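Local coordinates for protein Alp7A (Bacillus subtilis, PDB 5EC0) that binds adenine nucleotide as an actin-like bacterial cytoskeletal protein and probably forms filaments that segregate plasmid DNA, at residues N7-F10 against Y15-L18; G21-L26 against A361-L366; Y124-L129 against E370-A375; I188-N191 against E195-D198. One frame throughout, in Å; residues are numbered along the deposited sequence.

Contact 1: N7-F10 against Y15-L18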
loop_
_atom_site.group_PDB
_atom_site.type_symbol
_atom_site.label_atom_id
_atom_site.label_comp_id
_atom_site.label_asym_id
_atom_site.label_seq_id
_atom_site.Cartn_x
_atom_site.Cartn_y
_atom_site.Cartn_z
ATOM N N ASN A 7 -5.451 -7.081 7.588
ATOM C CA ASN A 7 -4.591 -7.097 6.420
ATOM C C ASN A 7 -3.882 -5.764 6.251
ATOM O O ASN A 7 -4.516 -4.720 6.256
ATOM C CB ASN A 7 -5.415 -7.428 5.181
ATOM C CG ASN A 7 -6.018 -8.824 5.252
ATOM O OD1 ASN A 7 -5.310 -9.817 5.476
ATOM N ND2 ASN A 7 -7.322 -8.907 5.070
ATOM N N VAL A 8 -2.569 -5.797 6.096
ATOM C CA VAL A 8 -1.779 -4.563 6.133
ATOM C C VAL A 8 -0.873 -4.489 4.920
ATOM O O VAL A 8 -0.193 -5.462 4.591
ATOM C CB VAL A 8 -0.926 -4.476 7.428
ATOM C CG1 VAL A 8 0.022 -3.335 7.370
ATOM C CG2 VAL A 8 -1.835 -4.343 8.654
ATOM N N ASP A 9 -0.922 -3.340 4.247
ATOM C CA ASP A 9 0.004 -2.964 3.190
ATOM C C ASP A 9 0.934 -1.892 3.768
ATOM O O ASP A 9 0.514 -0.748 3.952
ATOM C CB ASP A 9 -0.763 -2.428 1.968
ATOM C CG ASP A 9 0.130 -2.188 0.745
ATOM O OD1 ASP A 9 1.356 -1.982 0.886
ATOM O OD2 ASP A 9 -0.416 -2.194 -0.380
ATOM N N PHE A 10 2.172 -2.256 4.103
ATOM C CA PHE A 10 3.144 -1.250 4.539
ATOM C C PHE A 10 3.755 -0.561 3.314
ATOM O O PHE A 10 4.861 -0.900 2.890
ATOM C CB PHE A 10 4.256 -1.871 5.394
ATOM C CG PHE A 10 3.790 -2.444 6.695
ATOM C CD1 PHE A 10 3.378 -1.609 7.728
ATOM C CD2 PHE A 10 3.795 -3.820 6.906
ATOM C CE1 PHE A 10 2.957 -2.131 8.934
ATOM C CE2 PHE A 10 3.371 -4.351 8.110
ATOM C CZ PHE A 10 2.952 -3.507 9.127
ATOM N N TYR A 15 0.711 3.673 4.742
ATOM C CA TYR A 15 0.278 2.485 5.452
ATOM C C TYR A 15 -1.221 2.323 5.188
ATOM O O TYR A 15 -1.968 3.273 5.375
ATOM C CB TYR A 15 0.559 2.638 6.958
ATOM C CG TYR A 15 -0.120 1.622 7.846
ATOM C CD1 TYR A 15 -1.445 1.784 8.244
ATOM C CD2 TYR A 15 0.569 0.511 8.302
ATOM C CE1 TYR A 15 -2.069 0.853 9.056
ATOM C CE2 TYR A 15 -0.043 -0.424 9.135
ATOM C CZ TYR A 15 -1.366 -0.251 9.494
ATOM O OH TYR A 15 -1.974 -1.167 10.307
ATOM N N MET A 16 -1.657 1.143 4.749
ATOM C CA MET A 16 -3.079 0.916 4.495
ATOM C C MET A 16 -3.463 -0.402 5.102
ATOM O O MET A 16 -2.666 -1.356 5.084
ATOM C CB MET A 16 -3.392 0.931 2.990
ATOM C CG MET A 16 -2.664 2.028 2.190
ATOM S SD MET A 16 -3.098 1.963 0.455
ATOM C CE MET A 16 -2.585 0.297 0.082
ATOM N N ASN A 17 -4.675 -0.493 5.634
ATOM C CA ASN A 17 -4.979 -1.762 6.245
ATOM C C ASN A 17 -6.500 -1.998 6.148
ATOM O O ASN A 17 -7.295 -1.055 6.137
ATOM C CB ASN A 17 -4.475 -1.760 7.707
ATOM C CG ASN A 17 -5.278 -0.830 8.597
ATOM O OD1 ASN A 17 -6.445 -1.096 8.886
ATOM N ND2 ASN A 17 -4.806 0.379 8.710
ATOM N N LEU A 18 -6.913 -3.251 6.120
ATOM C CA LEU A 18 -8.322 -3.553 6.288
ATOM C C LEU A 18 -8.514 -4.335 7.580
ATOM O O LEU A 18 -7.874 -5.373 7.800
ATOM C CB LEU A 18 -8.861 -4.357 5.102
ATOM C CG LEU A 18 -8.978 -3.750 3.708
ATOM C CD1 LEU A 18 -9.062 -4.872 2.654
ATOM C CD2 LEU A 18 -10.226 -2.897 3.667
#
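Asn7-Phe10 and Tyr15-Leu18 are the two antiparallel arms of a buried beta hairpin at the start of the chain, the axes of these short segments 4.6 Å apart and running at 169°. Two hydrogen-bonded pairs, Asn7 with Leu18 and Asp9 with Met16, alternate with the non-hydrogen-bonded pairs Val8-Asn17 and Phe10-Tyr15. Asp9 N gives a nearly straight bond to Met16 O at 2.8 Å, and Met16 N answers to Asp9 O at 3.0 Å.

On the face bearing Val8 and Phe10, CG1 of Val8 lies over the centre of the Phe10 ring and also reaches Tyr15 CE2 at 3.4 Å. Phe10 CE1 comes in at the edge of the Tyr15 ring, 3.5 Å from Tyr15 CE2, with the ring planes turned 55° apart. Tyr15 OH is buried without a polar partner, beside Val8 CG2. On the other face Met16 bends at chi3 (-58°), which brings its CE methyl alongside the Asp9 carboxylate, 3.3 Å from OD2.

The side chain of Asp9 also comes within about 4 Å of the bound magnesium ion, and the turn between the arms carries the ADP-binding residues Asn12 and Ser13. This matches the phosphate-binding beta hairpin of the actin fold.

Contact 2: G21-L26 against A361-L366. With ADP (adenosine-5'-diphosphate), chain D.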
loop_
_atom_site.group_PDB
_atom_site.type_symbol
_atom_site.label_atom_id
_atom_site.label_comp_id
_atom_site.label_asym_id
_atom_site.label_seq_id
_atom_site.Cartn_x
_atom_site.Cartn_y
_atom_site.Cartn_z
ATOM N N GLY A 21 -12.784 -5.812 7.282
ATOM C CA GLY A 21 -13.402 -5.169 6.133
ATOM C C GLY A 21 -13.457 -3.656 6.217
ATOM O O GLY A 21 -13.936 -2.993 5.300
ATOM N N TYR A 22 -12.961 -3.096 7.312
ATOM C CA TYR A 22 -12.941 -1.651 7.450
ATOM C C TYR A 22 -11.603 -1.070 6.996
ATOM O O TYR A 22 -10.528 -1.425 7.515
ATOM C CB TYR A 22 -13.234 -1.250 8.896
ATOM C CG TYR A 22 -13.270 0.247 9.128
ATOM C CD1 TYR A 22 -14.377 1.003 8.772
ATOM C CD2 TYR A 22 -12.189 0.901 9.701
ATOM C CE1 TYR A 22 -14.405 2.383 8.988
ATOM C CE2 TYR A 22 -12.210 2.269 9.926
ATOM C CZ TYR A 22 -13.316 3.005 9.567
ATOM O OH TYR A 22 -13.317 4.360 9.793
ATOM N N PHE A 23 -11.686 -0.155 6.036
ATOM C CA PHE A 23 -10.511 0.515 5.485
ATOM C C PHE A 23 -10.152 1.860 6.149
ATOM O O PHE A 23 -11.017 2.703 6.400
ATOM C CB PHE A 23 -10.706 0.746 3.978
ATOM C CG PHE A 23 -9.573 1.498 3.331
ATOM C CD1 PHE A 23 -8.432 0.823 2.899
ATOM C CD2 PHE A 23 -9.642 2.883 3.162
ATOM C CE1 PHE A 23 -7.371 1.508 2.310
ATOM C CE2 PHE A 23 -8.584 3.584 2.579
ATOM C CZ PHE A 23 -7.446 2.895 2.148
ATOM N N PHE A 24 -8.864 2.044 6.433
ATOM C CA PHE A 24 -8.306 3.374 6.675
ATOM C C PHE A 24 -6.814 3.308 6.388
ATOM O O PHE A 24 -6.245 2.221 6.273
ATOM C CB PHE A 24 -8.579 3.885 8.111
ATOM C CG PHE A 24 -7.864 3.114 9.188
ATOM C CD1 PHE A 24 -6.558 3.433 9.540
ATOM C CD2 PHE A 24 -8.503 2.086 9.869
ATOM C CE1 PHE A 24 -5.895 2.732 10.544
ATOM C CE2 PHE A 24 -7.849 1.390 10.887
ATOM C CZ PHE A 24 -6.539 1.716 11.221
ATOM N N GLU A 25 -6.196 4.473 6.250
ATOM C CA GLU A 25 -4.784 4.567 5.928
ATOM C C GLU A 25 -4.144 5.743 6.662
ATOM O O GLU A 25 -4.832 6.645 7.125
ATOM C CB GLU A 25 -4.580 4.698 4.416
ATOM C CG GLU A 25 -5.450 5.735 3.734
ATOM C CD GLU A 25 -5.152 5.859 2.239
ATOM O OE1 GLU A 25 -4.099 5.366 1.805
ATOM O OE2 GLU A 25 -5.966 6.450 1.490
ATOM N N LEU A 26 -2.824 5.704 6.767
ATOM C CA LEU A 26 -2.043 6.662 7.536
ATOM C C LEU A 26 -0.813 6.983 6.742
ATOM O O LEU A 26 -0.284 6.103 6.063
ATOM C CB LEU A 26 -1.606 6.088 8.896
ATOM C CG LEU A 26 -2.604 5.543 9.919
ATOM C CD1 LEU A 26 -1.865 4.787 11.022
ATOM C CD2 LEU A 26 -3.414 6.686 10.498
ATOM N N ALA A 361 -6.672 0.111 -8.502
ATOM C CA ALA A 361 -5.255 -0.109 -8.737
ATOM C C ALA A 361 -4.423 0.181 -7.484
ATOM O O ALA A 361 -3.537 -0.594 -7.135
ATOM C CB ALA A 361 -4.776 0.732 -9.903
ATOM N N ARG A 362 -4.710 1.280 -6.793
ATOM C CA ARG A 362 -3.939 1.588 -5.594
ATOM C C ARG A 362 -4.141 0.543 -4.475
ATOM O O ARG A 362 -3.238 0.291 -3.685
ATOM C CB ARG A 362 -4.280 2.980 -5.066
ATOM C CG ARG A 362 -3.296 3.461 -4.024
ATOM C CD ARG A 362 -3.415 4.992 -3.768
ATOM N NE ARG A 362 -4.663 5.370 -3.098
ATOM C CZ ARG A 362 -4.779 5.514 -1.780
ATOM N NH1 ARG A 362 -3.722 5.321 -1.004
ATOM N NH2 ARG A 362 -5.938 5.862 -1.232
ATOM N N LEU A 363 -5.316 -0.074 -4.416
ATOM C CA LEU A 363 -5.629 -0.974 -3.310
ATOM C C LEU A 363 -5.545 -2.457 -3.664
ATOM O O LEU A 363 -5.875 -3.303 -2.830
ATOM C CB LEU A 363 -7.021 -0.673 -2.766
ATOM C CG LEU A 363 -7.254 0.724 -2.173
ATOM C CD1 LEU A 363 -8.601 0.796 -1.431
ATOM C CD2 LEU A 363 -6.113 1.141 -1.272
ATOM N N LEU A 364 -5.084 -2.776 -4.876
ATOM C CA LEU A 364 -5.152 -4.160 -5.375
ATOM C C LEU A 364 -4.373 -5.166 -4.500
ATOM O O LEU A 364 -4.878 -6.260 -4.202
ATOM C CB LEU A 364 -4.648 -4.230 -6.827
ATOM C CG LEU A 364 -5.232 -5.374 -7.660
ATOM C CD1 LEU A 364 -6.738 -5.171 -7.852
ATOM C CD2 LEU A 364 -4.533 -5.515 -9.019
ATOM N N ASN A 365 -3.151 -4.814 -4.098
ATOM C CA ASN A 365 -2.374 -5.687 -3.205
ATOM C C ASN A 365 -3.155 -5.993 -1.909
ATOM O O ASN A 365 -3.337 -7.164 -1.534
ATOM C CB ASN A 365 -1.015 -5.057 -2.863
ATOM C CG ASN A 365 0.039 -5.269 -3.955
ATOM O OD1 ASN A 365 0.109 -6.329 -4.575
ATOM N ND2 ASN A 365 0.850 -4.247 -4.198
ATOM N N LEU A 366 -3.624 -4.933 -1.245
ATOM C CA LEU A 366 -4.435 -5.046 -0.028
ATOM C C LEU A 366 -5.658 -5.946 -0.229
ATOM O O LEU A 366 -5.983 -6.783 0.611
ATOM C CB LEU A 366 -4.899 -3.666 0.427
ATOM C CG LEU A 366 -5.656 -3.550 1.743
ATOM C CD1 LEU A 366 -4.936 -4.296 2.822
ATOM C CD2 LEU A 366 -5.801 -2.060 2.131
HETATM P PB ADP D . 4.492 3.333 -2.836
HETATM O O1B ADP D . 3.970 2.420 -1.733
HETATM O O2B ADP D . 5.851 2.974 -3.412
HETATM O O3B ADP D . 4.387 4.817 -2.573
HETATM P PA ADP D . 1.843 3.260 -4.005
HETATM O O1A ADP D . 1.359 3.498 -2.592
HETATM O O2A ADP D . 1.197 2.185 -4.861
HETATM O O3A ADP D . 3.454 3.075 -4.054
HETATM O "O5'" ADP D . 1.751 4.633 -4.816
HETATM C "C5'" ADP D . 1.805 5.903 -4.179
HETATM C "C4'" ADP D . 1.310 6.867 -5.237
HETATM O "O4'" ADP D . -0.102 6.714 -5.349
HETATM C "C3'" ADP D . 1.534 8.331 -4.913
HETATM O "O3'" ADP D . 2.699 8.818 -5.578
HETATM C "C2'" ADP D . 0.304 9.029 -5.460
HETATM O "O2'" ADP D . 0.701 9.784 -6.604
HETATM C "C1'" ADP D . -0.641 7.912 -5.889
HETATM N N9 ADP D . -2.033 8.068 -5.407
HETATM C C8 ADP D . -3.106 7.909 -6.211
HETATM N N7 ADP D . -4.258 8.097 -5.529
HETATM C C5 ADP D . -3.923 8.367 -4.257
HETATM C C6 ADP D . -4.697 8.663 -3.036
HETATM N N6 ADP D . -6.057 8.691 -3.090
HETATM N N1 ADP D . -4.002 8.890 -1.899
HETATM C C2 ADP D . -2.650 8.862 -1.884
HETATM N N3 ADP D . -1.867 8.598 -2.961
HETATM C C4 ADP D . -2.452 8.351 -4.169
#
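Arg362 and Glu25 face each other end-on in a two-pronged salt bridge, and the arginine is also part of the ADP pocket. From CB, the Arg362 chain leaves with CG anti to the backbone N (chi1 -167°) and runs on to CD, which lies against the adenine near ADP C5 at 3.4 Å. A bend at chi3 (69°) then lays the guanidinium over the base: NE stands 3.3 Å from ADP C6, and CZ lies close to C6 and N1. One face of the guanidinium is thus given to the adenine, while its edge is given to Glu25. There NH1 binds OE1 of Glu25 at 2.8 Å, and NH2 binds OE2 of Glu25 at 2.8 Å. Both bonds are nearly straight and on the syn side, with the carboxylate and guanidinium planes 21° apart, nearly coplanar, so the pairing should restrict rotation of the guanidinium. Replacing Arg362 by alanine removes the guanidinium, and the Glu25 carboxylate would probably be left without its charged mate and the adenine without cover on that face.

Alongside, Phe23 CE1 meets Leu363 CD2 at 3.8 Å, and Leu366 CD2 sits at the ring's edge, 3.9 Å from Phe23 CE1. Leu363 occupies the N-cap position of helix 364-386, so the contact joins the start of that helix to strand 22-33, next to strand 14-19, whose Met16 touches Leu363.

Contact 3: Y124-L129 against E370-A375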
loop_
_atom_site.group_PDB
_atom_site.type_symbol
_atom_site.label_atom_id
_atom_site.label_comp_id
_atom_site.label_asym_id
_atom_site.label_seq_id
_atom_site.Cartn_x
_atom_site.Cartn_y
_atom_site.Cartn_z
ATOM N N TYR A 124 -6.323 -13.476 12.732
ATOM C CA TYR A 124 -5.527 -13.655 11.531
ATOM C C TYR A 124 -4.975 -12.319 11.033
ATOM O O TYR A 124 -5.724 -11.473 10.548
ATOM C CB TYR A 124 -6.372 -14.329 10.442
ATOM C CG TYR A 124 -5.560 -14.862 9.290
ATOM C CD1 TYR A 124 -4.652 -15.903 9.481
ATOM C CD2 TYR A 124 -5.714 -14.347 8.000
ATOM C CE1 TYR A 124 -3.904 -16.419 8.424
ATOM C CE2 TYR A 124 -4.963 -14.855 6.932
ATOM C CZ TYR A 124 -4.060 -15.886 7.152
ATOM O OH TYR A 124 -3.325 -16.392 6.109
ATOM N N PHE A 125 -3.671 -12.129 11.205
ATOM C CA PHE A 125 -2.969 -10.945 10.718
ATOM C C PHE A 125 -2.262 -11.317 9.433
ATOM O O PHE A 125 -1.647 -12.387 9.339
ATOM C CB PHE A 125 -1.957 -10.430 11.757
ATOM C CG PHE A 125 -1.110 -9.258 11.281
ATOM C CD1 PHE A 125 0.086 -9.465 10.602
ATOM C CD2 PHE A 125 -1.503 -7.943 11.544
ATOM C CE1 PHE A 125 0.859 -8.393 10.178
ATOM C CE2 PHE A 125 -0.735 -6.870 11.120
ATOM C CZ PHE A 125 0.437 -7.089 10.443
ATOM N N GLN A 126 -2.319 -10.424 8.454
ATOM C CA GLN A 126 -1.676 -10.692 7.195
ATOM C C GLN A 126 -1.050 -9.411 6.654
ATOM O O GLN A 126 -1.663 -8.325 6.674
ATOM C CB GLN A 126 -2.693 -11.284 6.212
ATOM C CG GLN A 126 -2.118 -12.177 5.175
ATOM C CD GLN A 126 -3.172 -12.798 4.273
ATOM O OE1 GLN A 126 -2.925 -13.835 3.661
ATOM N NE2 GLN A 126 -4.344 -12.157 4.169
ATOM N N THR A 127 0.188 -9.534 6.206
ATOM C CA THR A 127 0.848 -8.449 5.500
ATOM C C THR A 127 1.635 -9.061 4.330
ATOM O O THR A 127 1.304 -10.166 3.857
ATOM C CB THR A 127 1.743 -7.592 6.453
ATOM O OG1 THR A 127 2.251 -6.461 5.742
ATOM C CG2 THR A 127 2.911 -8.401 7.065
ATOM N N MET A 128 2.642 -8.354 3.834
ATOM C CA MET A 128 3.386 -8.835 2.671
ATOM C C MET A 128 4.735 -8.129 2.599
ATOM O O MET A 128 4.970 -7.175 3.337
ATOM C CB MET A 128 2.574 -8.621 1.377
ATOM C CG MET A 128 1.815 -7.309 1.353
ATOM S SD MET A 128 0.643 -7.072 -0.003
ATOM C CE MET A 128 -0.172 -5.591 0.566
ATOM N N LEU A 129 5.619 -8.607 1.726
ATOM C CA LEU A 129 6.935 -7.986 1.527
ATOM C C LEU A 129 7.156 -7.576 0.068
ATOM O O LEU A 129 6.740 -8.286 -0.846
ATOM C CB LEU A 129 8.056 -8.934 1.951
ATOM C CG LEU A 129 8.285 -9.113 3.450
ATOM C CD1 LEU A 129 9.471 -10.029 3.658
ATOM C CD2 LEU A 129 8.509 -7.758 4.105
ATOM N N GLU A 370 -7.024 -9.355 1.307
ATOM C CA GLU A 370 -8.367 -9.512 1.848
ATOM C C GLU A 370 -9.010 -10.831 1.349
ATOM O O GLU A 370 -9.558 -11.606 2.133
ATOM C CB GLU A 370 -9.231 -8.298 1.487
ATOM C CG GLU A 370 -10.671 -8.364 2.006
ATOM C CD GLU A 370 -10.783 -8.314 3.535
ATOM O OE1 GLU A 370 -9.830 -7.855 4.199
ATOM O OE2 GLU A 370 -11.834 -8.735 4.070
ATOM N N VAL A 371 -8.909 -11.083 0.048
ATOM C CA VAL A 371 -9.393 -12.323 -0.551
ATOM C C VAL A 371 -8.757 -13.543 0.117
ATOM O O VAL A 371 -9.446 -14.513 0.444
ATOM C CB VAL A 371 -9.093 -12.368 -2.079
ATOM C CG1 VAL A 371 -9.172 -13.823 -2.636
ATOM C CG2 VAL A 371 -10.005 -11.437 -2.860
ATOM N N LEU A 372 -7.440 -13.507 0.320
ATOM C CA LEU A 372 -6.783 -14.645 0.955
ATOM C C LEU A 372 -7.265 -14.827 2.396
ATOM O O LEU A 372 -7.385 -15.946 2.872
ATOM C CB LEU A 372 -5.266 -14.497 0.902
ATOM C CG LEU A 372 -4.701 -14.754 -0.503
ATOM C CD1 LEU A 372 -3.177 -14.693 -0.513
ATOM C CD2 LEU A 372 -5.212 -16.111 -1.073
ATOM N N SER A 373 -7.564 -13.735 3.085
ATOM C CA SER A 373 -7.955 -13.852 4.486
ATOM C C SER A 373 -9.382 -14.397 4.586
ATOM O O SER A 373 -9.684 -15.112 5.525
ATOM C CB SER A 373 -7.809 -12.505 5.222
ATOM O OG SER A 373 -8.772 -11.566 4.783
ATOM N N ARG A 374 -10.249 -14.100 3.615
ATOM C CA ARG A 374 -11.578 -14.728 3.606
ATOM C C ARG A 374 -11.510 -16.218 3.289
ATOM O O ARG A 374 -12.310 -16.989 3.788
ATOM C CB ARG A 374 -12.520 -14.081 2.590
ATOM C CG ARG A 374 -12.626 -12.586 2.681
ATOM C CD ARG A 374 -13.772 -12.111 3.528
ATOM N NE ARG A 374 -13.833 -10.654 3.414
ATOM C CZ ARG A 374 -14.935 -9.958 3.158
ATOM N NH1 ARG A 374 -16.099 -10.580 2.999
ATOM N NH2 ARG A 374 -14.866 -8.636 3.071
ATOM N N ALA A 375 -10.585 -16.620 2.428
ATOM C CA ALA A 375 -10.482 -18.032 2.086
ATOM C C ALA A 375 -9.938 -18.765 3.298
ATOM O O ALA A 375 -10.400 -19.856 3.648
ATOM C CB ALA A 375 -9.601 -18.237 0.867
#
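Gln126 extends from strand 119-129 across the flank of helix 364-386, meeting Leu372 and Ser373 with its terminal amide. Its CG stands anti to the backbone N (chi1 -152°) and the chain stays extended beyond it, which carries the amide over to the helix. The Gln126 and Leu372 side chains cross at about a right angle, with OE1 of Gln126 3.7 Å from CB of Leu372. On the amide's other branch, NE2 of Gln126 lies 3.6 Å from CB of Ser373. These are van der Waals contacts; the polar ends are satisfied elsewhere, OE1 by Arg178 and NE2 by Asn7. Tyr124 presents the edge of its ring to the same serine, CD2 lying 3.9 Å from Ser373 CB, so this one methylene group is touched by both strand side chains.

Ser373 turns its hydroxyl back along the helix: OG, set between the backbone N and the carbonyl carbon (chi1 70°), comes within 2.8 Å of Glu370 O, to which it donates. That carbonyl oxygen also accepts from Arg374 N. Nearby, Arg374 grips a single carboxylate oxygen of Glu370 side-on, NE to OE2 being 2.8 Å, and Arg5 offers that oxygen a second positive partner.

The axes of these short strand and helix segments approach to 9.5 Å at 146°. Helix 364-386 therefore packs against strand 119-129, which lies between strands 2-10 and 166-179 of the large sheet.

Contact 4: I188-N191 against E195-D198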
loop_
_atom_site.group_PDB
_atom_site.type_symbol
_atom_site.label_atom_id
_atom_site.label_comp_id
_atom_site.label_asym_id
_atom_site.label_seq_id
_atom_site.Cartn_x
_atom_site.Cartn_y
_atom_site.Cartn_z
ATOM N N ILE A 188 -7.926 -9.946 -8.589
ATOM C CA ILE A 188 -8.429 -10.111 -9.956
ATOM C C ILE A 188 -9.164 -11.465 -10.140
ATOM O O ILE A 188 -10.171 -11.567 -10.856
ATOM C CB ILE A 188 -7.266 -10.023 -10.984
ATOM C CG1 ILE A 188 -6.449 -8.727 -10.797
ATOM C CG2 ILE A 188 -7.784 -10.212 -12.426
ATOM C CD1 ILE A 188 -7.269 -7.426 -10.959
ATOM N N LYS A 189 -8.651 -12.506 -9.494
ATOM C CA LYS A 189 -9.179 -13.855 -9.682
ATOM C C LYS A 189 -10.529 -14.039 -8.997
ATOM O O LYS A 189 -11.448 -14.638 -9.564
ATOM C CB LYS A 189 -8.189 -14.898 -9.155
ATOM C CG LYS A 189 -6.802 -14.860 -9.829
ATOM C CD LYS A 189 -5.792 -15.767 -9.107
ATOM C CE LYS A 189 -6.127 -17.248 -9.250
ATOM N NZ LYS A 189 -6.031 -17.728 -10.678
ATOM N N LYS A 190 -10.629 -13.521 -7.780
ATOM C CA LYS A 190 -11.798 -13.708 -6.921
ATOM C C LYS A 190 -12.348 -12.392 -6.369
ATOM O O LYS A 190 -11.601 -11.416 -6.224
ATOM C CB LYS A 190 -11.429 -14.613 -5.742
ATOM C CG LYS A 190 -10.823 -15.953 -6.121
ATOM C CD LYS A 190 -11.893 -16.944 -6.473
ATOM C CE LYS A 190 -11.557 -18.343 -5.959
ATOM N NZ LYS A 190 -12.733 -19.232 -6.140
ATOM N N ASN A 191 -13.638 -12.371 -6.037
ATOM C CA ASN A 191 -14.183 -11.294 -5.214
ATOM C C ASN A 191 -14.133 -11.703 -3.731
ATOM O O ASN A 191 -13.684 -12.798 -3.398
ATOM C CB ASN A 191 -15.607 -10.933 -5.652
ATOM C CG ASN A 191 -16.589 -12.092 -5.506
ATOM O OD1 ASN A 191 -16.326 -13.075 -4.822
ATOM N ND2 ASN A 191 -17.731 -11.967 -6.153
ATOM N N GLU A 195 -15.874 -15.957 -5.080
ATOM C CA GLU A 195 -16.378 -16.341 -6.387
ATOM C C GLU A 195 -15.363 -15.951 -7.455
ATOM O O GLU A 195 -14.786 -14.870 -7.369
ATOM C CB GLU A 195 -17.724 -15.658 -6.653
ATOM C CG GLU A 195 -18.798 -15.981 -5.617
ATOM C CD GLU A 195 -19.907 -14.950 -5.571
ATOM O OE1 GLU A 195 -19.848 -13.962 -6.342
ATOM O OE2 GLU A 195 -20.846 -15.129 -4.762
ATOM N N ASP A 196 -15.130 -16.831 -8.438
ATOM C CA ASP A 196 -14.331 -16.489 -9.629
ATOM C C ASP A 196 -14.953 -15.295 -10.368
ATOM O O ASP A 196 -16.147 -15.275 -10.623
ATOM C CB ASP A 196 -14.214 -17.667 -10.617
ATOM C CG ASP A 196 -13.262 -18.777 -10.145
ATOM O OD1 ASP A 196 -12.503 -18.596 -9.168
ATOM O OD2 ASP A 196 -13.265 -19.847 -10.790
ATOM N N LYS A 197 -14.130 -14.309 -10.708
ATOM C CA LYS A 197 -14.587 -13.115 -11.401
ATOM C C LYS A 197 -14.603 -13.315 -12.910
ATOM O O LYS A 197 -13.612 -13.748 -13.504
ATOM C CB LYS A 197 -13.693 -11.924 -11.039
ATOM C CG LYS A 197 -14.004 -11.369 -9.656
ATOM C CD LYS A 197 -12.893 -10.469 -9.139
ATOM C CE LYS A 197 -12.842 -9.171 -9.884
ATOM N NZ LYS A 197 -12.293 -8.070 -9.003
ATOM N N ASP A 198 -15.731 -12.986 -13.528
ATOM C CA ASP A 198 -15.820 -12.989 -14.977
ATOM C C ASP A 198 -14.715 -12.110 -15.579
ATOM O O ASP A 198 -14.147 -12.418 -16.632
ATOM C CB ASP A 198 -17.192 -12.498 -15.433
ATOM C CG ASP A 198 -17.380 -12.656 -16.915
ATOM O OD1 ASP A 198 -17.552 -13.808 -17.361
ATOM O OD2 ASP A 198 -17.321 -11.641 -17.638
#
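Asn191 and Glu195 close a short loop just after helix 185-189, each using both backbone and side chain. The backbones give the compact half: Asn191 N donates to Glu195 O at 3.1 Å, and Lys197 N to Lys189 O at 2.9 Å, a bridge centred on Lys190 and Asp196. With CG of Asn191 set between the backbone N and the carbonyl carbon (chi1 62°), its OD1 lies 2.9 Å from Glu195 N. The aliphatic part of Lys197 packs against the same backbone, CD 3.3 Å from Lys190 O, and its NZ binds Ala187 O.

Toward solvent the contacts are looser and made by side chains. ND2 of Asn191 reaches OE1 of exposed Glu195 at 2.9 Å; the bond is straight (168°) and in the amide plane, yet it meets the carboxylate from above its plane, the two groups being turned 55° apart. Lys190 NZ forms a longer salt bridge with OD1 of exposed Asp196 at 3.1 Å, again from above the carboxylate plane, and also binds Leu194 O. A leucine in place of Asn191 would probably leave Glu195 N and the Glu195 carboxylate without these partners and make the loop more mobile.

On the inner side, Ile188 touches Leu364 and Lys190 touches Val371 of helix 364-386, which seats the loop beside that helix, ahead of strand 207-213.

From the N terminus, contact 1 closes first, a short hairpin loop of four residues. Strand 22-33 then pairs with strand 14-19, through backbone bonds such as Tyr15 O to Leu26 N, and opens contact 2, which spans 334 residues before it meets the beginning of helix 364-386. Contact 3 opens inside that span, on a strand that neighbours strand 2-10, but closes beyond it further along the same helix, so contacts 2 and 3 cross. Contact 4 closes its own small loop nested within both. The C-terminal helix and the residues just before it thus link the hairpin sheet, the nucleotide pocket and the 188-198 loop.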